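Local coordinates for possible atls1-like light-inducible protein (Prochlorococcus marinus, PDB 2XCZ) that is of unknown function but belongs to the macrophage migration inhibitory factor (MIF) family of small alpha/beta proteins, and forms a trimer, at residues 6-11 with 86-91; 29-34 with 62-67; 55-60 with 92-97. All blocks are in the same frame, centred on the assembly; numbering follows the deposited sequence.

Interaction 1: 6-11 with 86-91; sequences IQASVP and QNLGIP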
ATOM      1  N   ILE A   6       2.994   1.921   8.242  1.00  8.43           N
ATOM      2  CA  ILE A   6       2.364   3.172   8.670  1.00  9.40           C
ATOM      3  C   ILE A   6       2.709   4.282   7.698  1.00  9.45           C
ATOM      4  O   ILE A   6       3.871   4.464   7.325  1.00 10.08           O
ATOM      5  CB  ILE A   6       2.812   3.579  10.101  1.00  9.24           C
ATOM      6  CG1 ILE A   6       2.506   2.468  11.125  1.00 10.54           C
ATOM      7  CG2 ILE A   6       2.105   4.859  10.544  1.00  9.67           C
ATOM      8  CD1 ILE A   6       3.372   2.568  12.397  1.00 13.47           C
ATOM      9  N   GLN A   7       1.689   5.019   7.286  1.00  9.89           N
ATOM     10  CA  GLN A   7       1.847   6.177   6.414  1.00 10.76           C
ATOM     11  C   GLN A   7       1.273   7.386   7.169  1.00 10.77           C
ATOM     12  O   GLN A   7       0.069   7.445   7.451  1.00 11.11           O
ATOM     13  CB  GLN A   7       1.103   5.895   5.109  1.00 11.03           C
ATOM     14  CG  GLN A   7       0.954   7.046   4.144  1.00 13.68           C
ATOM     15  CD  GLN A   7      -0.223   6.830   3.216  1.00 17.76           C
ATOM     16  OE1 GLN A   7      -1.268   7.466   3.363  1.00 20.42           O
ATOM     17  NE2 GLN A   7      -0.076   5.900   2.274  1.00 19.84           N
ATOM     18  N   ALA A   8       2.130   8.343   7.523  1.00 10.25           N
ATOM     19  CA  ALA A   8       1.672   9.431   8.400  1.00 10.55           C
ATOM     20  C   ALA A   8       1.929  10.793   7.789  1.00 10.42           C
ATOM     21  O   ALA A   8       2.863  10.949   7.010  1.00 10.70           O
ATOM     22  CB  ALA A   8       2.320   9.325   9.790  1.00 10.45           C
ATOM     23  N   SER A   9       1.101  11.765   8.162  1.00 10.68           N
ATOM     24  CA  SER A   9       1.210  13.125   7.656  1.00 11.50           C
ATOM     25  C   SER A   9       2.235  13.973   8.408  1.00 12.55           C
ATOM     26  O   SER A   9       2.749  14.966   7.867  1.00 12.72           O
ATOM     27  CB  SER A   9      -0.155  13.820   7.676  1.00 10.83           C
ATOM     28  OG  SER A   9      -0.567  14.107   9.006  1.00 10.71           O
ATOM     29  N   VAL A  10       2.531  13.581   9.645  1.00 13.34           N
ATOM     30  CA  VAL A  10       3.457  14.349  10.501  1.00 14.31           C
ATOM     31  C   VAL A  10       4.905  14.239  10.007  1.00 14.57           C
ATOM     32  O   VAL A  10       5.253  13.319   9.273  1.00 14.33           O
ATOM     33  CB  VAL A  10       3.380  13.912  11.983  1.00 14.72           C
ATOM     34  CG1 VAL A  10       1.981  14.108  12.540  1.00 15.55           C
ATOM     35  CG2 VAL A  10       3.845  12.472  12.149  1.00 13.24           C
ATOM     36  N   PRO A  11       5.775  15.180  10.412  1.00 15.03           N
ATOM     37  CA  PRO A  11       7.160  15.096   9.947  1.00 15.55           C
ATOM     38  C   PRO A  11       7.904  13.853  10.444  1.00 15.40           C
ATOM     39  O   PRO A  11       7.509  13.261  11.455  1.00 15.63           O
ATOM     40  CB  PRO A  11       7.795  16.350  10.554  1.00 15.60           C
ATOM     41  CG  PRO A  11       6.654  17.282  10.739  1.00 15.43           C
ATOM     42  CD  PRO A  11       5.509  16.432  11.141  1.00 15.27           C
ATOM     43  N   GLN A  86       0.680   8.096  21.176  1.00 18.55           N
ATOM     44  CA  GLN A  86       1.756   8.357  22.139  1.00 20.15           C
ATOM     45  C   GLN A  86       3.053   8.836  21.463  1.00 20.18           C
ATOM     46  O   GLN A  86       3.670   9.814  21.904  1.00 20.32           O
ATOM     47  CB  GLN A  86       1.992   7.084  22.967  1.00 20.53           C
ATOM     48  CG  GLN A  86       3.180   7.088  23.915  1.00 25.59           C
ATOM     49  CD  GLN A  86       2.781   7.437  25.331  1.00 30.82           C
ATOM     50  OE1 GLN A  86       2.668   6.558  26.193  1.00 33.65           O
ATOM     51  NE2 GLN A  86       2.550   8.721  25.581  1.00 32.56           N
ATOM     52  N   ASN A  87       3.445   8.164  20.382  1.00 19.48           N
ATOM     53  CA  ASN A  87       4.754   8.365  19.773  1.00 19.59           C
ATOM     54  C   ASN A  87       4.811   9.370  18.621  1.00 19.17           C
ATOM     55  O   ASN A  87       5.854   9.994  18.392  1.00 19.75           O
ATOM     56  CB  ASN A  87       5.322   7.014  19.343  1.00 19.64           C
ATOM     57  CG  ASN A  87       5.748   6.170  20.528  1.00 21.44           C
ATOM     58  OD1 ASN A  87       6.822   6.385  21.091  1.00 25.33           O
ATOM     59  ND2 ASN A  87       4.922   5.205  20.909  1.00 20.72           N
ATOM     60  N   LEU A  88       3.700   9.545  17.913  1.00 18.80           N
ATOM     61  CA  LEU A  88       3.652  10.497  16.797  1.00 18.39           C
ATOM     62  C   LEU A  88       2.755  11.696  17.056  1.00 18.26           C
ATOM     63  O   LEU A  88       2.745  12.631  16.265  1.00 18.87           O
ATOM     64  CB  LEU A  88       3.242   9.802  15.485  1.00 18.07           C
ATOM     65  CG  LEU A  88       4.179   8.696  15.002  1.00 17.82           C
ATOM     66  CD1 LEU A  88       3.590   8.021  13.763  1.00 15.84           C
ATOM     67  CD2 LEU A  88       5.580   9.259  14.734  1.00 17.90           C
ATOM     68  N   GLY A  89       2.008  11.656  18.157  1.00 17.94           N
ATOM     69  CA  GLY A  89       1.086  12.727  18.518  1.00 18.20           C
ATOM     70  C   GLY A  89      -0.087  12.852  17.562  1.00 18.31           C
ATOM     71  O   GLY A  89      -0.634  13.943  17.385  1.00 19.43           O
ATOM     72  N   ILE A  90      -0.460  11.744  16.926  1.00 16.77           N
ATOM     73  CA  ILE A  90      -1.629  11.723  16.045  1.00 16.08           C
ATOM     74  C   ILE A  90      -2.795  11.162  16.851  1.00 15.91           C
ATOM     75  O   ILE A  90      -2.706  10.055  17.377  1.00 15.77           O
ATOM     76  CB  ILE A  90      -1.396  10.850  14.778  1.00 15.47           C
ATOM     77  CG1 ILE A  90      -0.183  11.367  14.002  1.00 15.33           C
ATOM     78  CG2 ILE A  90      -2.652  10.829  13.892  1.00 15.07           C
ATOM     79  CD1 ILE A  90       0.252  10.485  12.820  1.00 13.19           C
ATOM     80  N   PRO A  91      -3.885  11.937  16.963  1.00 16.35           N
ATOM     81  CA  PRO A  91      -5.063  11.534  17.722  1.00 16.22           C
ATOM     82  C   PRO A  91      -5.620  10.234  17.160  1.00 15.41           C
ATOM     83  O   PRO A  91      -5.630  10.063  15.937  1.00 16.09           O
ATOM     84  CB  PRO A  91      -6.059  12.668  17.457  1.00 15.90           C
ATOM     85  CG  PRO A  91      -5.263  13.798  16.959  1.00 17.62           C
ATOM     86  CD  PRO A  91      -4.095  13.213  16.252  1.00 16.27           C
TER
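Leu-88, in the last turn of helix 72-88, is the first residue of 86-91 to meet the chain leaving strand 3-8. Leu-88 CD1 reaches loosely to Ala-8 CB at 4.4 Å, while Leu-88 CB lies 4.3 Å from Val-10 CG2, so the leucine touches both Ala-8 and Val-10. Leu-88 also packs on Val-13 and on Leu-19 of helix 16-31. Gly-89 then leaves helical geometry with a positive phi of 67°, and the chain turns so that Ile-90 also faces 6-11. Ile-90 carries the closer contacts, through CG1 and CD1. Ile-90 CG1 lies 3.8 Å from Val-10 CG1, and Ile-90 CD1 reaches Ala-8 CB, also at 3.8 Å. Because CG1 stands anti to the carbonyl carbon (chi1 -58°) and the chain is extended past it, Ile-90 CD1 touches both Ala-8 and Val-10, 4.0 Å from Val-10 CG1. The Val-10 and Ile-90 side chains cross at a slant. No hydrogen bond links the segments; the contact is wholly apolar. Ile-90 also touches Cys-58 of the adjacent strand 58-64. This is helix-on-sheet packing of the alpha/beta MIF fold, the helix C-terminus and following turn covering the end of strand 3-8.

Interaction 2: 29-34 with 62-67; sequences ELLGKP and VKSIGA. With PEG (di(hydroxyethyl)ether), chain B.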
ATOM      1  N   GLU A  29       3.578 -10.259  20.308  1.00 15.90           N
ATOM      2  CA  GLU A  29       2.979 -10.829  21.497  1.00 17.31           C
ATOM      3  C   GLU A  29       1.468 -10.905  21.354  1.00 16.79           C
ATOM      4  O   GLU A  29       0.868 -11.942  21.648  1.00 17.56           O
ATOM      5  CB  GLU A  29       3.358 -10.033  22.740  1.00 17.73           C
ATOM      6  CG  GLU A  29       3.097 -10.820  24.020  1.00 22.54           C
ATOM      7  CD  GLU A  29       2.432 -10.003  25.110  1.00 27.05           C
ATOM      8  OE1 GLU A  29       2.222  -8.776  24.919  1.00 29.09           O
ATOM      9  OE2 GLU A  29       2.115 -10.602  26.164  1.00 27.88           O
ATOM     10  N   LEU A  30       0.850  -9.821  20.884  1.00 16.42           N
ATOM     11  CA  LEU A  30      -0.601  -9.793  20.731  1.00 15.83           C
ATOM     12  C   LEU A  30      -1.111 -10.832  19.733  1.00 16.11           C
ATOM     13  O   LEU A  30      -2.125 -11.505  19.984  1.00 16.26           O
ATOM     14  CB  LEU A  30      -1.096  -8.386  20.358  1.00 15.61           C
ATOM     15  CG  LEU A  30      -2.606  -8.202  20.124  1.00 16.16           C
ATOM     16  CD1 LEU A  30      -3.434  -8.697  21.326  1.00 16.80           C
ATOM     17  CD2 LEU A  30      -2.942  -6.744  19.803  1.00 15.53           C
ATOM     18  N   LEU A  31      -0.418 -10.960  18.600  1.00 15.77           N
ATOM     19  CA  LEU A  31      -0.823 -11.911  17.560  1.00 15.67           C
ATOM     20  C   LEU A  31      -0.380 -13.353  17.819  1.00 16.18           C
ATOM     21  O   LEU A  31      -0.773 -14.270  17.092  1.00 16.24           O
ATOM     22  CB  LEU A  31      -0.333 -11.445  16.189  1.00 15.17           C
ATOM     23  CG  LEU A  31      -0.917 -10.122  15.693  1.00 14.38           C
ATOM     24  CD1 LEU A  31      -0.370  -9.852  14.297  1.00 14.13           C
ATOM     25  CD2 LEU A  31      -2.441 -10.157  15.680  1.00 15.89           C
ATOM     26  N   GLY A  32       0.454 -13.553  18.834  1.00 16.65           N
ATOM     27  CA  GLY A  32       0.981 -14.890  19.111  1.00 17.73           C
ATOM     28  C   GLY A  32       1.921 -15.389  18.014  1.00 18.20           C
ATOM     29  O   GLY A  32       1.978 -16.589  17.730  1.00 19.15           O
ATOM     30  N   LYS A  33       2.649 -14.463  17.395  1.00 18.47           N
ATOM     31  CA  LYS A  33       3.626 -14.788  16.359  1.00 18.68           C
ATOM     32  C   LYS A  33       5.045 -14.553  16.865  1.00 18.64           C
ATOM     33  O   LYS A  33       5.281 -13.607  17.623  1.00 18.77           O
ATOM     34  CB  LYS A  33       3.382 -13.923  15.118  1.00 18.87           C
ATOM     35  CG  LYS A  33       2.038 -14.136  14.469  1.00 19.64           C
ATOM     36  CD  LYS A  33       2.143 -15.005  13.235  1.00 19.60           C
ATOM     37  CE  LYS A  33       0.796 -15.134  12.555  1.00 19.35           C
ATOM     38  NZ  LYS A  33       0.917 -15.765  11.200  1.00 21.96           N
ATOM     39  N   PRO A  34       5.999 -15.409  16.445  1.00 18.57           N
ATOM     40  CA  PRO A  34       7.399 -15.121  16.719  1.00 18.31           C
ATOM     41  C   PRO A  34       7.766 -13.766  16.116  1.00 18.00           C
ATOM     42  O   PRO A  34       7.409 -13.491  14.947  1.00 17.98           O
ATOM     43  CB  PRO A  34       8.156 -16.242  15.980  1.00 18.40           C
ATOM     44  CG  PRO A  34       7.158 -17.300  15.708  1.00 19.03           C
ATOM     45  CD  PRO A  34       5.826 -16.609  15.600  1.00 18.97           C
ATOM     46  N   VAL A  62      -2.299  -3.414   8.148  1.00  9.50           N
ATOM     47  CA  VAL A  62      -1.891  -4.559   8.919  1.00  9.27           C
ATOM     48  C   VAL A  62      -2.275  -5.823   8.175  1.00  9.12           C
ATOM     49  O   VAL A  62      -3.412  -5.958   7.755  1.00  9.14           O
ATOM     50  CB  VAL A  62      -2.549  -4.575  10.316  1.00  8.99           C
ATOM     51  CG1 VAL A  62      -2.240  -5.892  11.050  1.00 10.25           C
ATOM     52  CG2 VAL A  62      -2.061  -3.388  11.148  1.00  9.75           C
ATOM     53  N   LYS A  63      -1.316  -6.736   8.015  1.00  9.38           N
ATOM     54  CA  LYS A  63      -1.599  -8.045   7.420  1.00  9.99           C
ATOM     55  C   LYS A  63      -1.049  -9.151   8.304  1.00 10.13           C
ATOM     56  O   LYS A  63      -0.045  -8.991   8.991  1.00  9.42           O
ATOM     57  CB  LYS A  63      -1.024  -8.171   6.001  1.00 10.62           C
ATOM     58  CG  LYS A  63      -1.536  -7.133   5.015  1.00 11.26           C
ATOM     59  CD  LYS A  63      -0.969  -7.398   3.628  1.00 12.59           C
ATOM     60  CE  LYS A  63      -1.355  -6.308   2.636  1.00 14.33           C
ATOM     61  NZ  LYS A  63      -2.828  -6.015   2.604  1.00 14.28           N
ATOM     62  N   SER A  64      -1.727 -10.291   8.275  1.00 10.33           N
ATOM     63  CA  SER A  64      -1.260 -11.461   8.993  1.00 10.77           C
ATOM     64  C   SER A  64      -1.785 -12.702   8.300  1.00 11.08           C
ATOM     65  O   SER A  64      -2.846 -12.656   7.660  1.00 11.94           O
ATOM     66  CB  SER A  64      -1.787 -11.442  10.433  1.00 10.76           C
ATOM     67  OG  SER A  64      -1.201 -12.490  11.186  1.00 11.54           O
ATOM     68  N   ILE A  65      -1.032 -13.801   8.411  1.00 11.11           N
ATOM     69  CA  ILE A  65      -1.559 -15.103   8.052  1.00 10.99           C
ATOM     70  C   ILE A  65      -2.320 -15.582   9.287  1.00 11.29           C
ATOM     71  O   ILE A  65      -1.726 -16.019  10.279  1.00 11.42           O
ATOM     72  CB  ILE A  65      -0.452 -16.106   7.626  1.00 10.74           C
ATOM     73  CG1 ILE A  65       0.261 -15.635   6.355  1.00 11.33           C
ATOM     74  CG2 ILE A  65      -1.069 -17.494   7.385  1.00 12.24           C
ATOM     75  CD1 ILE A  65       1.531 -16.422   6.043  1.00 11.32           C
ATOM     76  N   GLY A  66      -3.638 -15.474   9.216  1.00 11.25           N
ATOM     77  CA  GLY A  66      -4.507 -15.705  10.355  1.00 12.68           C
ATOM     78  C   GLY A  66      -4.213 -14.768  11.517  1.00 13.28           C
ATOM     79  O   GLY A  66      -3.620 -13.694  11.335  1.00 13.60           O
ATOM     80  N   ALA A  67      -4.658 -15.183  12.704  1.00 13.11           N
ATOM     81  CA  ALA A  67      -4.435 -14.474  13.970  1.00 13.81           C
ATOM     82  C   ALA A  67      -5.263 -13.193  14.106  1.00 13.43           C
ATOM     83  O   ALA A  67      -4.997 -12.371  14.985  1.00 13.93           O
ATOM     84  CB  ALA A  67      -2.949 -14.198  14.198  1.00 13.58           C
TER
HETATM   85  C1  PEG B1115       4.249 -17.501  10.840  1.00 27.75           C
HETATM   86  O1  PEG B1115       2.977 -17.956  11.328  1.00 30.56           O
HETATM   87  C2  PEG B1115       4.095 -16.940   9.430  1.00 25.11           C
HETATM   88  O2  PEG B1115       3.213 -15.807   9.416  1.00 20.68           O
HETATM   89  C3  PEG B1115       3.877 -14.682   8.848  1.00 20.06           C
HETATM   90  C4  PEG B1115       2.832 -13.742   8.273  1.00 19.28           C
HETATM   91  O4  PEG B1115       2.021 -13.278   9.348  1.00 17.92           O
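The peptide carbonyl of Ile-65 is the flat group that Lys-33 grips: Lys-33 NZ lies in the carbonyl plane, on a lone pair of Ile-65 O, at 2.8 Å and a C=O...N angle of 133°. A second carbonyl, that of Gly-66, is approached from a tilt. Ser-64 OG donates to Gly-66 O at 2.7 Å, 35° off its plane, closing the turn after strand 58-64. The lysine chain bends at chi2 (-102°) and then runs straight, Lys-33 CE passing 3.6 Å from Ser-64 OG. Ala-67 CB sits 3.6 Å from Leu-31 O and also lies near Lys-33 CE. Gly-32 ends helix 16-31 in a Schellman motif and leads into Lys-33. Pro-2 touches both Leu-31 and Lys-33. Lys-33 NZ also donates to a di(hydroxyethyl)ether, probably from the crystallisation liquor, at 2.9 Å to O2, 3.0 Å to O1 and weakly to O4, which also receives Ile-65 N at 3.2 Å. The ammonium has four neutral oxygens around it, one from the backbone and three from the additive (its central ether oxygen and two hydroxyls), with no carboxylate among these partners. Such an ammonium next to Pro-2 could probably hold an oxygen-bearing group, as it holds the additive here.

Interaction 3: 55-60 with 92-97; sequences EPTCYV and ADRIYI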
ATOM      1  N   GLU A  55      -4.860  18.319   9.340  1.00 15.46           N
ATOM      2  CA  GLU A  55      -4.387  18.027  10.686  1.00 15.23           C
ATOM      3  C   GLU A  55      -3.731  16.636  10.742  1.00 14.48           C
ATOM      4  O   GLU A  55      -4.033  15.768   9.893  1.00 14.63           O
ATOM      5  CB  GLU A  55      -5.527  18.152  11.700  1.00 15.12           C
ATOM      6  CG  GLU A  55      -5.859  19.621  12.026  1.00 18.29           C
ATOM      7  CD  GLU A  55      -4.699  20.339  12.711  1.00 19.97           C
ATOM      8  OE1 GLU A  55      -4.499  20.138  13.936  1.00 21.90           O
ATOM      9  OE2 GLU A  55      -3.977  21.097  12.030  1.00 19.43           O
ATOM     10  N   PRO A  56      -2.816  16.423  11.709  1.00 13.72           N
ATOM     11  CA  PRO A  56      -2.101  15.154  11.857  1.00 13.20           C
ATOM     12  C   PRO A  56      -3.033  13.964  11.650  1.00 12.55           C
ATOM     13  O   PRO A  56      -4.090  13.890  12.275  1.00 12.46           O
ATOM     14  CB  PRO A  56      -1.573  15.215  13.293  1.00 13.83           C
ATOM     15  CG  PRO A  56      -1.308  16.683  13.487  1.00 12.80           C
ATOM     16  CD  PRO A  56      -2.379  17.414  12.718  1.00 13.23           C
ATOM     17  N   THR A  57      -2.639  13.080  10.733  1.00 12.22           N
ATOM     18  CA  THR A  57      -3.452  11.910  10.393  1.00 11.84           C
ATOM     19  C   THR A  57      -2.562  10.762   9.914  1.00 11.55           C
ATOM     20  O   THR A  57      -1.392  10.969   9.565  1.00 10.43           O
ATOM     21  CB  THR A  57      -4.540  12.250   9.371  1.00 11.86           C
ATOM     22  OG1 THR A  57      -5.391  11.110   9.198  1.00 12.12           O
ATOM     23  CG2 THR A  57      -3.943  12.650   8.037  1.00 12.36           C
ATOM     24  N   CYS A  58      -3.123   9.553   9.887  1.00 11.31           N
ATOM     25  CA  CYS A  58      -2.310   8.367   9.743  1.00 12.11           C
ATOM     26  C   CYS A  58      -3.120   7.256   9.070  1.00 10.25           C
ATOM     27  O   CYS A  58      -4.260   7.032   9.452  1.00  9.73           O
ATOM     28  CB  CYS A  58      -1.928   7.941  11.166  1.00 13.02           C
ATOM     29  SG  CYS A  58      -0.966   6.560  11.305  1.00 20.60           S
ATOM     30  N   TYR A  59      -2.547   6.594   8.059  1.00  9.33           N
ATOM     31  CA  TYR A  59      -3.119   5.338   7.557  1.00  9.19           C
ATOM     32  C   TYR A  59      -2.184   4.173   7.840  1.00  8.81           C
ATOM     33  O   TYR A  59      -1.005   4.225   7.502  1.00  9.54           O
ATOM     34  CB  TYR A  59      -3.410   5.376   6.050  1.00  8.89           C
ATOM     35  CG  TYR A  59      -3.905   4.027   5.550  1.00  9.41           C
ATOM     36  CD1 TYR A  59      -5.116   3.505   6.002  1.00 10.63           C
ATOM     37  CD2 TYR A  59      -3.127   3.257   4.673  1.00 11.17           C
ATOM     38  CE1 TYR A  59      -5.558   2.256   5.582  1.00 10.80           C
ATOM     39  CE2 TYR A  59      -3.560   1.987   4.238  1.00 10.87           C
ATOM     40  CZ  TYR A  59      -4.773   1.503   4.712  1.00 10.91           C
ATOM     41  OH  TYR A  59      -5.216   0.267   4.284  1.00 14.58           O
ATOM     42  N   VAL A  60      -2.724   3.096   8.398  1.00  8.77           N
ATOM     43  CA  VAL A  60      -1.911   1.916   8.689  1.00  8.54           C
ATOM     44  C   VAL A  60      -2.455   0.716   7.933  1.00  9.06           C
ATOM     45  O   VAL A  60      -3.657   0.503   7.916  1.00  9.14           O
ATOM     46  CB  VAL A  60      -1.962   1.579  10.192  1.00  8.69           C
ATOM     47  CG1 VAL A  60      -0.999   0.414  10.532  1.00  8.33           C
ATOM     48  CG2 VAL A  60      -1.634   2.829  11.038  1.00  8.00           C
ATOM     49  N   ALA A  92      -6.079   9.340  18.030  1.00 14.89           N
ATOM     50  CA  ALA A  92      -6.614   8.049  17.584  1.00 14.73           C
ATOM     51  C   ALA A  92      -7.801   8.216  16.626  1.00 14.56           C
ATOM     52  O   ALA A  92      -8.014   7.375  15.744  1.00 13.48           O
ATOM     53  CB  ALA A  92      -6.986   7.172  18.773  1.00 14.77           C
ATOM     54  N   ASP A  93      -8.567   9.304  16.786  1.00 13.98           N
ATOM     55  CA  ASP A  93      -9.715   9.533  15.894  1.00 13.96           C
ATOM     56  C   ASP A  93      -9.323  10.072  14.519  1.00 13.33           C
ATOM     57  O   ASP A  93     -10.198  10.379  13.689  1.00 13.68           O
ATOM     58  CB  ASP A  93     -10.801  10.406  16.540  1.00 14.40           C
ATOM     59  CG  ASP A  93     -10.348  11.844  16.801  1.00 15.83           C
ATOM     60  OD1 ASP A  93      -9.233  12.249  16.405  1.00 17.74           O
ATOM     61  OD2 ASP A  93     -11.151  12.578  17.415  1.00 19.99           O
ATOM     62  N   ARG A  94      -8.016  10.188  14.275  1.00 12.25           N
ATOM     63  CA  ARG A  94      -7.531  10.498  12.930  1.00 11.45           C
ATOM     64  C   ARG A  94      -6.652   9.374  12.363  1.00 10.77           C
ATOM     65  O   ARG A  94      -5.837   9.592  11.455  1.00 11.16           O
ATOM     66  CB  ARG A  94      -6.831  11.859  12.914  1.00 12.01           C
ATOM     67  CG  ARG A  94      -7.862  13.003  13.065  1.00 12.05           C
ATOM     68  CD  ARG A  94      -7.234  14.385  12.965  1.00 13.77           C
ATOM     69  NE  ARG A  94      -6.703  14.716  11.640  1.00 15.16           N
ATOM     70  CZ  ARG A  94      -7.431  15.085  10.585  1.00 11.92           C
ATOM     71  NH1 ARG A  94      -6.812  15.380   9.445  1.00 12.88           N
ATOM     72  NH2 ARG A  94      -8.761  15.160  10.654  1.00 13.00           N
ATOM     73  N   ILE A  95      -6.837   8.170  12.909  1.00 10.25           N
ATOM     74  CA  ILE A  95      -6.087   6.987  12.451  1.00  9.87           C
ATOM     75  C   ILE A  95      -7.021   5.957  11.827  1.00  9.66           C
ATOM     76  O   ILE A  95      -8.037   5.594  12.426  1.00 10.43           O
ATOM     77  CB  ILE A  95      -5.291   6.333  13.615  1.00 10.06           C
ATOM     78  CG1 ILE A  95      -4.328   7.363  14.242  1.00 10.93           C
ATOM     79  CG2 ILE A  95      -4.570   5.063  13.116  1.00 10.60           C
ATOM     80  CD1 ILE A  95      -3.605   6.868  15.469  1.00 11.78           C
ATOM     81  N   TYR A  96      -6.687   5.521  10.609  1.00  8.91           N
ATOM     82  CA  TYR A  96      -7.377   4.403   9.961  1.00  8.70           C
ATOM     83  C   TYR A  96      -6.421   3.228   9.838  1.00  8.59           C
ATOM     84  O   TYR A  96      -5.226   3.413   9.590  1.00  7.85           O
ATOM     85  CB  TYR A  96      -7.818   4.792   8.553  1.00  8.55           C
ATOM     86  CG  TYR A  96      -9.192   5.407   8.424  1.00  9.55           C
ATOM     87  CD1 TYR A  96     -10.067   5.466   9.503  1.00 10.05           C
ATOM     88  CD2 TYR A  96      -9.643   5.859   7.188  1.00  8.84           C
ATOM     89  CE1 TYR A  96     -11.354   6.001   9.364  1.00  9.20           C
ATOM     90  CE2 TYR A  96     -10.915   6.405   7.043  1.00 10.37           C
ATOM     91  CZ  TYR A  96     -11.763   6.461   8.128  1.00 11.03           C
ATOM     92  OH  TYR A  96     -13.041   6.978   7.996  1.00  9.75           O
ATOM     93  N   ILE A  97      -6.964   2.024   9.998  1.00  8.63           N
ATOM     94  CA  ILE A  97      -6.204   0.799   9.812  1.00  7.91           C
ATOM     95  C   ILE A  97      -6.931  -0.122   8.858  1.00  7.99           C
ATOM     96  O   ILE A  97      -8.098  -0.501   9.112  1.00  8.67           O
ATOM     97  CB  ILE A  97      -5.933   0.051  11.151  1.00  7.88           C
ATOM     98  CG1 ILE A  97      -5.278   0.983  12.189  1.00  8.07           C
ATOM     99  CG2 ILE A  97      -5.053  -1.168  10.901  1.00  7.61           C
ATOM    100  CD1 ILE A  97      -5.287   0.394  13.599  1.00  9.03           C
TER
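Arg-94 reaches across to the chain ahead of strand 58-64 and binds two successive backbone carbonyls. Arg-94 NH1 donates to Glu-55 O at 2.8 Å, and Arg-94 NE to Pro-56 O at 2.8 Å. Both acceptors lie near the guanidinium plane, although each donor stands well above the plane of the carbonyl it serves. A further bond from NE to Glu-55 O is weak. The bend at chi3 (67°) turns the guanidinium along 55-56, and Glu-55 CB lies over one of its faces, 3.4 Å above the plane and offset toward the rim. NH1 and NH2 also donate to Asn-53 O and Phe-50 O, so every nitrogen of the group has a carbonyl partner. Arg-94 O is itself doubly held: Thr-57 OG1 donates to it at 2.8 Å, and Cys-58 N at 3.1 Å. From there the strands pair in parallel, with Tyr-96 N bonded to Cys-58 O at 3.1 Å and Val-60 N to Tyr-96 O at 2.8 Å. On one face Cys-58 packs on Ile-95 and Val-60 on Ile-97. On the other the Tyr-59 and Tyr-96 side chains cross at about a right angle, Tyr-96 CB meeting the edge of the Tyr-59 ring. Tyr-96 OH is satisfied by Tyr-37 O of the second subunit. Helix 72-88, the connection of this beta-alpha-beta unit, lies over the Cys-58, Val-60, Ile-95 and Ile-97 face through Ile-84 and Ser-77. Strand 58-64 has strand 3-8 on its other flank, and beyond strand 95-101 the sheet continues antiparallel into the second subunit.

How the interactions relate
From the N terminus, strand 3-8 opens the long loop that interaction 1 closes when helix 72-88 ends. Helix 16-31 follows, and interaction 2 closes a shorter loop where 29-34 meets the end of strand 58-64, wholly nested within the first. Interaction 3 starts at 55-60, inside both loops, and closes last at 92-97, so it crosses each of them. Interactions 1 and 3 adjoin, with Ser-9 OG bonded to Thr-57 N and Gln-7 O to Tyr-59 N. Interaction 2 lies past the chain's centre, at the far end of strand 58-64, touching interaction 3 through Val-62 and Ile-97. Together they pack both helices against three neighbouring strands of the sheet.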